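Local structure of coiled-coil quantitatively-enriched protein 1 (Schizosaccharomyces pombe, 7CUJ) at residues S117-Q129 against L183-V197. The protein links telomeres to the meiotic centrosome as a molecular adaptor and is required for telomere length regulation and chromosome segregation. Numbering follows the deposited sequence.
Sequences SYSKTFFLFISNQ and LSATIFYDIEAYMSV
Phe123 hydrogen-bonds through its backbone to Ala185 and Ile187, and Phe125 to Ile187 and Tyr189, in parallel pairing that joins two inner strands, 121-126 and 184-188, of the six-stranded parallel sheet in this alpha/beta domain, one part of the longer telomere protein. The central rungs are short and nearly straight: Ile187 N reaches Phe123 O at 2.6 Å. On one face of the sheet the ring of Phe125 lies beside that of Phe188, the planes 18° apart but slid so that they barely overlap. Val197, on helix 191-200, crosses Phe125 at about a right angle, its CG2 3.6 Å from Phe125 CD2, and Ala170 and Ala173 of helix 170-173 also touch the Phe125 side chain. On the opposite face of the sheet the Phe122 ring meets Ala185 CB and Ile187 CD1, while Leu124 CD1 packs against Ile187 CG2. At the end of strand 121-126, Ile126 lays CD1 over a face of the Tyr189 ring, 3.6 Å from the ring centroid; CG1, anti to the backbone N (chi1 -171°), carries it there.

The beginning of the pairing is looser and more open to solvent. Ala185 N meets Thr121 O at a bent 137°, and Thr121 OG1 gives Leu183 O a weak bond. Lys120 runs extended past the backbone of Ser184, its NZ in a salt bridge with Glu297.

At the tight end Asp190, the N-cap of helix 191-200, also grips the turn after strand 121-126. Its OD2 takes Ser127 N through the syn lone pair, and its OD1 accepts both Ser127 OG and Ala193 N. With an alanine here, Ser127 N and OG would probably lose this carboxylate as acceptor, and the first turn of the helix its cap at Ala193 N. Ser127 OG and Ala193 N, each 2.7 Å from Asp190 OD1, reach it from opposite faces of the carboxylate.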
loop_
_atom_site.group_PDB
_atom_site.type_symbol
_atom_site.label_atom_id
_atom_site.label_comp_id
_atom_site.label_asym_id
_atom_site.label_seq_id
_atom_site.Cartn_x
_atom_site.Cartn_y
_atom_site.Cartn_z
ATOM N N SER A 117 43.541 -27.092 -18.076
ATOM C CA SER A 117 44.141 -26.739 -19.355
ATOM C C SER A 117 44.129 -25.223 -19.546
ATOM O O SER A 117 45.169 -24.621 -19.807
ATOM C CB SER A 117 43.459 -27.456 -20.497
ATOM O OG SER A 117 42.064 -27.186 -20.508
ATOM N N TYR A 118 42.939 -24.626 -19.402
ATOM C CA TYR A 118 42.714 -23.198 -19.574
ATOM C C TYR A 118 43.528 -22.418 -18.544
ATOM O O TYR A 118 43.616 -22.824 -17.386
ATOM C CB TYR A 118 41.220 -22.902 -19.428
ATOM C CG TYR A 118 40.784 -21.502 -19.783
ATOM C CD1 TYR A 118 40.503 -21.149 -21.095
ATOM C CD2 TYR A 118 40.622 -20.534 -18.803
ATOM C CE1 TYR A 118 40.089 -19.869 -21.429
ATOM C CE2 TYR A 118 40.203 -19.250 -19.120
ATOM C CZ TYR A 118 39.938 -18.915 -20.437
ATOM O OH TYR A 118 39.529 -17.652 -20.758
ATOM N N SER A 119 44.112 -21.292 -18.979
ATOM C CA SER A 119 44.982 -20.498 -18.124
ATOM C C SER A 119 44.896 -19.006 -18.453
ATOM O O SER A 119 45.895 -18.382 -18.809
ATOM C CB SER A 119 46.406 -21.010 -18.157
ATOM O OG SER A 119 46.925 -20.996 -19.479
ATOM N N LYS A 120 43.686 -18.446 -18.320
ATOM C CA LYS A 120 43.466 -17.009 -18.310
ATOM C C LYS A 120 42.900 -16.632 -16.943
ATOM O O LYS A 120 42.196 -17.427 -16.324
ATOM C CB LYS A 120 42.509 -16.610 -19.439
ATOM C CG LYS A 120 42.303 -15.115 -19.655
ATOM C CD LYS A 120 41.129 -14.813 -20.564
ATOM C CE LYS A 120 41.246 -13.483 -21.279
ATOM N NZ LYS A 120 40.102 -13.247 -22.190
ATOM N N THR A 121 43.220 -15.417 -16.482
ATOM C CA THR A 121 42.831 -14.963 -15.155
ATOM C C THR A 121 41.477 -14.258 -15.233
ATOM O O THR A 121 41.334 -13.272 -15.954
ATOM C CB THR A 121 43.918 -14.067 -14.541
ATOM O OG1 THR A 121 44.060 -12.907 -15.363
ATOM C CG2 THR A 121 45.258 -14.760 -14.406
ATOM N N PHE A 122 40.490 -14.776 -14.489
ATOM C CA PHE A 122 39.166 -14.176 -14.443
ATOM C C PHE A 122 39.103 -13.083 -13.380
ATOM O O PHE A 122 39.711 -13.199 -12.320
ATOM C CB PHE A 122 38.084 -15.215 -14.141
ATOM C CG PHE A 122 37.661 -16.056 -15.316
ATOM C CD1 PHE A 122 37.004 -15.491 -16.400
ATOM C CD2 PHE A 122 37.911 -17.418 -15.333
ATOM C CE1 PHE A 122 36.617 -16.272 -17.479
ATOM C CE2 PHE A 122 37.521 -18.199 -16.411
ATOM C CZ PHE A 122 36.877 -17.624 -17.483
ATOM N N PHE A 123 38.346 -12.026 -13.699
ATOM C CA PHE A 123 37.903 -11.025 -12.743
ATOM C C PHE A 123 36.383 -11.100 -12.632
ATOM O O PHE A 123 35.684 -10.947 -13.632
ATOM C CB PHE A 123 38.288 -9.619 -13.210
ATOM C CG PHE A 123 39.578 -9.086 -12.643
ATOM C CD1 PHE A 123 39.596 -8.428 -11.421
ATOM C CD2 PHE A 123 40.772 -9.232 -13.334
ATOM C CE1 PHE A 123 40.783 -7.933 -10.899
ATOM C CE2 PHE A 123 41.958 -8.737 -12.812
ATOM C CZ PHE A 123 41.961 -8.089 -11.597
ATOM N N LEU A 124 35.886 -11.347 -11.414
ATOM C CA LEU A 124 34.455 -11.345 -11.160
ATOM C C LEU A 124 34.102 -10.185 -10.230
ATOM O O LEU A 124 34.685 -10.036 -9.159
ATOM C CB LEU A 124 34.025 -12.696 -10.576
ATOM C CG LEU A 124 32.525 -12.854 -10.319
ATOM C CD1 LEU A 124 32.037 -14.227 -10.747
ATOM C CD2 LEU A 124 32.180 -12.590 -8.859
ATOM N N PHE A 125 33.133 -9.370 -10.663
ATOM C CA PHE A 125 32.630 -8.266 -9.864
ATOM C C PHE A 125 31.287 -8.648 -9.251
ATOM O O PHE A 125 30.429 -9.221 -9.920
ATOM C CB PHE A 125 32.534 -6.989 -10.702
ATOM C CG PHE A 125 33.856 -6.303 -10.932
ATOM C CD1 PHE A 125 34.686 -6.690 -11.973
ATOM C CD2 PHE A 125 34.276 -5.275 -10.101
ATOM C CE1 PHE A 125 35.908 -6.063 -12.178
ATOM C CE2 PHE A 125 35.492 -4.642 -10.312
ATOM C CZ PHE A 125 36.308 -5.039 -11.348
ATOM N N ILE A 126 31.125 -8.320 -7.964
ATOM C CA ILE A 126 29.915 -8.622 -7.218
ATOM C C ILE A 126 29.676 -7.487 -6.223
ATOM O O ILE A 126 30.613 -7.015 -5.584
ATOM C CB ILE A 126 30.020 -10.010 -6.545
ATOM C CG1 ILE A 126 28.694 -10.468 -5.930
ATOM C CG2 ILE A 126 31.165 -10.063 -5.543
ATOM C CD1 ILE A 126 28.659 -11.940 -5.580
ATOM N N SER A 127 28.418 -7.045 -6.111
ATOM C CA SER A 127 28.103 -5.833 -5.370
ATOM C C SER A 127 27.581 -6.164 -3.972
ATOM O O SER A 127 26.593 -5.588 -3.525
ATOM C CB SER A 127 27.137 -4.959 -6.139
ATOM O OG SER A 127 25.895 -5.619 -6.314
ATOM N N ASN A 128 28.275 -7.077 -3.283
ATOM C CA ASN A 128 27.879 -7.537 -1.961
ATOM C C ASN A 128 29.060 -8.230 -1.288
ATOM O O ASN A 128 29.610 -9.188 -1.830
ATOM C CB ASN A 128 26.668 -8.471 -2.031
ATOM C CG ASN A 128 26.066 -8.730 -0.667
ATOM O OD1 ASN A 128 26.428 -9.694 0.002
ATOM N ND2 ASN A 128 25.169 -7.859 -0.235
ATOM N N GLN A 129 29.429 -7.746 -0.094
ATOM C CA GLN A 129 30.610 -8.226 0.608
ATOM C C GLN A 129 30.400 -9.667 1.069
ATOM O O GLN A 129 31.259 -10.514 0.848
ATOM C CB GLN A 129 30.973 -7.301 1.771
ATOM C CG GLN A 129 32.254 -7.698 2.496
ATOM C CD GLN A 129 33.472 -7.651 1.602
ATOM O OE1 GLN A 129 33.864 -6.593 1.111
ATOM N NE2 GLN A 129 34.085 -8.803 1.388
ATOM N N LEU A 183 45.504 -11.105 -21.364
ATOM C CA LEU A 183 44.843 -12.287 -20.819
ATOM C C LEU A 183 44.161 -12.002 -19.475
ATOM O O LEU A 183 44.683 -12.368 -18.423
ATOM C CB LEU A 183 45.836 -13.460 -20.735
ATOM C CG LEU A 183 47.171 -13.205 -20.027
ATOM C CD1 LEU A 183 47.591 -14.419 -19.210
ATOM C CD2 LEU A 183 48.266 -12.831 -21.018
ATOM N N SER A 184 42.974 -11.370 -19.521
ATOM C CA SER A 184 42.119 -11.193 -18.351
ATOM C C SER A 184 40.653 -11.031 -18.757
ATOM O O SER A 184 40.280 -10.020 -19.349
ATOM C CB SER A 184 42.584 -10.041 -17.483
ATOM O OG SER A 184 42.499 -8.805 -18.179
ATOM N N ALA A 185 39.826 -12.034 -18.420
ATOM C CA ALA A 185 38.397 -12.015 -18.712
ATOM C C ALA A 185 37.620 -11.476 -17.509
ATOM O O ALA A 185 38.068 -11.619 -16.373
ATOM C CB ALA A 185 37.938 -13.396 -19.113
ATOM N N THR A 186 36.454 -10.863 -17.768
ATOM C CA THR A 186 35.691 -10.158 -16.744
ATOM C C THR A 186 34.257 -10.682 -16.672
ATOM O O THR A 186 33.558 -10.737 -17.681
ATOM C CB THR A 186 35.701 -8.639 -16.973
ATOM O OG1 THR A 186 37.053 -8.220 -17.158
ATOM C CG2 THR A 186 35.094 -7.859 -15.828
ATOM N N ILE A 187 33.827 -11.046 -15.457
ATOM C CA ILE A 187 32.469 -11.502 -15.199
ATOM C C ILE A 187 31.808 -10.554 -14.201
ATOM O O ILE A 187 32.364 -10.259 -13.144
ATOM C CB ILE A 187 32.448 -12.956 -14.680
ATOM C CG1 ILE A 187 33.210 -13.913 -15.601
ATOM C CG2 ILE A 187 31.016 -13.423 -14.450
ATOM C CD1 ILE A 187 33.685 -15.172 -14.914
ATOM N N PHE A 188 30.602 -10.095 -14.548
ATOM C CA PHE A 188 29.764 -9.363 -13.614
ATOM C C PHE A 188 28.728 -10.315 -13.032
ATOM O O PHE A 188 27.863 -10.812 -13.752
ATOM C CB PHE A 188 29.137 -8.145 -14.293
ATOM C CG PHE A 188 30.130 -7.043 -14.547
ATOM C CD1 PHE A 188 30.343 -6.051 -13.601
ATOM C CD2 PHE A 188 30.891 -7.026 -15.707
ATOM C CE1 PHE A 188 31.274 -5.049 -13.824
ATOM C CE2 PHE A 188 31.822 -6.024 -15.929
ATOM C CZ PHE A 188 32.011 -5.037 -14.987
ATOM N N TYR A 189 28.850 -10.574 -11.723
ATOM C CA TYR A 189 27.921 -11.455 -11.035
ATOM C C TYR A 189 26.510 -10.872 -11.108
ATOM O O TYR A 189 25.538 -11.616 -11.209
ATOM C CB TYR A 189 28.370 -11.719 -9.593
ATOM C CG TYR A 189 27.444 -12.621 -8.815
ATOM C CD1 TYR A 189 27.627 -13.996 -8.809
ATOM C CD2 TYR A 189 26.375 -12.106 -8.095
ATOM C CE1 TYR A 189 26.777 -14.834 -8.103
ATOM C CE2 TYR A 189 25.518 -12.929 -7.382
ATOM C CZ TYR A 189 25.719 -14.298 -7.388
ATOM O OH TYR A 189 24.881 -15.116 -6.690
ATOM N N ASP A 190 26.420 -9.538 -11.070
ATOM C CA ASP A 190 25.143 -8.846 -10.993
ATOM C C ASP A 190 25.227 -7.507 -11.723
ATOM O O ASP A 190 26.312 -6.948 -11.887
ATOM C CB ASP A 190 24.682 -8.682 -9.541
ATOM C CG ASP A 190 25.658 -7.896 -8.684
ATOM O OD1 ASP A 190 25.702 -6.652 -8.826
ATOM O OD2 ASP A 190 26.382 -8.533 -7.894
ATOM N N ILE A 191 24.057 -7.005 -12.136
ATOM C CA ILE A 191 23.933 -5.806 -12.947
ATOM C C ILE A 191 24.255 -4.572 -12.109
ATOM O O ILE A 191 24.808 -3.610 -12.635
ATOM C CB ILE A 191 22.543 -5.737 -13.616
ATOM C CG1 ILE A 191 22.468 -6.636 -14.855
ATOM C CG2 ILE A 191 22.129 -4.306 -13.934
ATOM C CD1 ILE A 191 23.440 -6.270 -15.961
ATOM N N GLU A 192 23.914 -4.607 -10.813
ATOM C CA GLU A 192 24.253 -3.517 -9.908
ATOM C C GLU A 192 25.754 -3.237 -9.991
ATOM O O GLU A 192 26.164 -2.081 -10.091
ATOM C CB GLU A 192 23.803 -3.823 -8.477
ATOM C CG GLU A 192 23.945 -2.638 -7.533
ATOM C CD GLU A 192 23.547 -2.875 -6.083
ATOM O OE1 GLU A 192 22.508 -3.528 -5.848
ATOM O OE2 GLU A 192 24.280 -2.405 -5.186
ATOM N N ALA A 193 26.561 -4.306 -9.969
ATOM C CA ALA A 193 28.009 -4.199 -10.072
ATOM C C ALA A 193 28.400 -3.619 -11.429
ATOM O O ALA A 193 29.333 -2.826 -11.512
ATOM C CB ALA A 193 28.659 -5.542 -9.838
ATOM N N TYR A 194 27.673 -4.014 -12.483
ATOM C CA TYR A 194 27.921 -3.479 -13.812
ATOM C C TYR A 194 27.638 -1.979 -13.828
ATOM O O TYR A 194 28.491 -1.200 -14.245
ATOM C CB TYR A 194 27.138 -4.237 -14.886
ATOM C CG TYR A 194 27.449 -3.777 -16.288
ATOM C CD1 TYR A 194 28.555 -4.262 -16.969
ATOM C CD2 TYR A 194 26.655 -2.836 -16.925
ATOM C CE1 TYR A 194 28.856 -3.833 -18.253
ATOM C CE2 TYR A 194 26.941 -2.396 -18.208
ATOM C CZ TYR A 194 28.046 -2.895 -18.873
ATOM O OH TYR A 194 28.337 -2.470 -20.137
ATOM N N MET A 195 26.444 -1.589 -13.362
ATOM C CA MET A 195 26.038 -0.193 -13.293
ATOM C C MET A 195 27.132 0.625 -12.612
ATOM O O MET A 195 27.552 1.659 -13.129
ATOM C CB MET A 195 24.742 -0.024 -12.491
ATOM C CG MET A 195 23.520 -0.696 -13.094
ATOM S SD MET A 195 22.948 0.080 -14.624
ATOM C CE MET A 195 23.793 -0.926 -15.843
ATOM N N SER A 196 27.583 0.126 -11.454
ATOM C CA SER A 196 28.527 0.799 -10.576
ATOM C C SER A 196 29.898 0.926 -11.237
ATOM O O SER A 196 30.482 2.008 -11.246
ATOM C CB SER A 196 28.611 0.074 -9.254
ATOM O OG SER A 196 29.477 0.748 -8.355
ATOM N N VAL A 197 30.399 -0.183 -11.794
ATOM C CA VAL A 197 31.765 -0.265 -12.292
ATOM C C VAL A 197 31.905 0.512 -13.603
ATOM O O VAL A 197 32.930 1.149 -13.833
ATOM C CB VAL A 197 32.234 -1.727 -12.424
ATOM C CG1 VAL A 197 33.528 -1.853 -13.212
ATOM C CG2 VAL A 197 32.376 -2.392 -11.063
#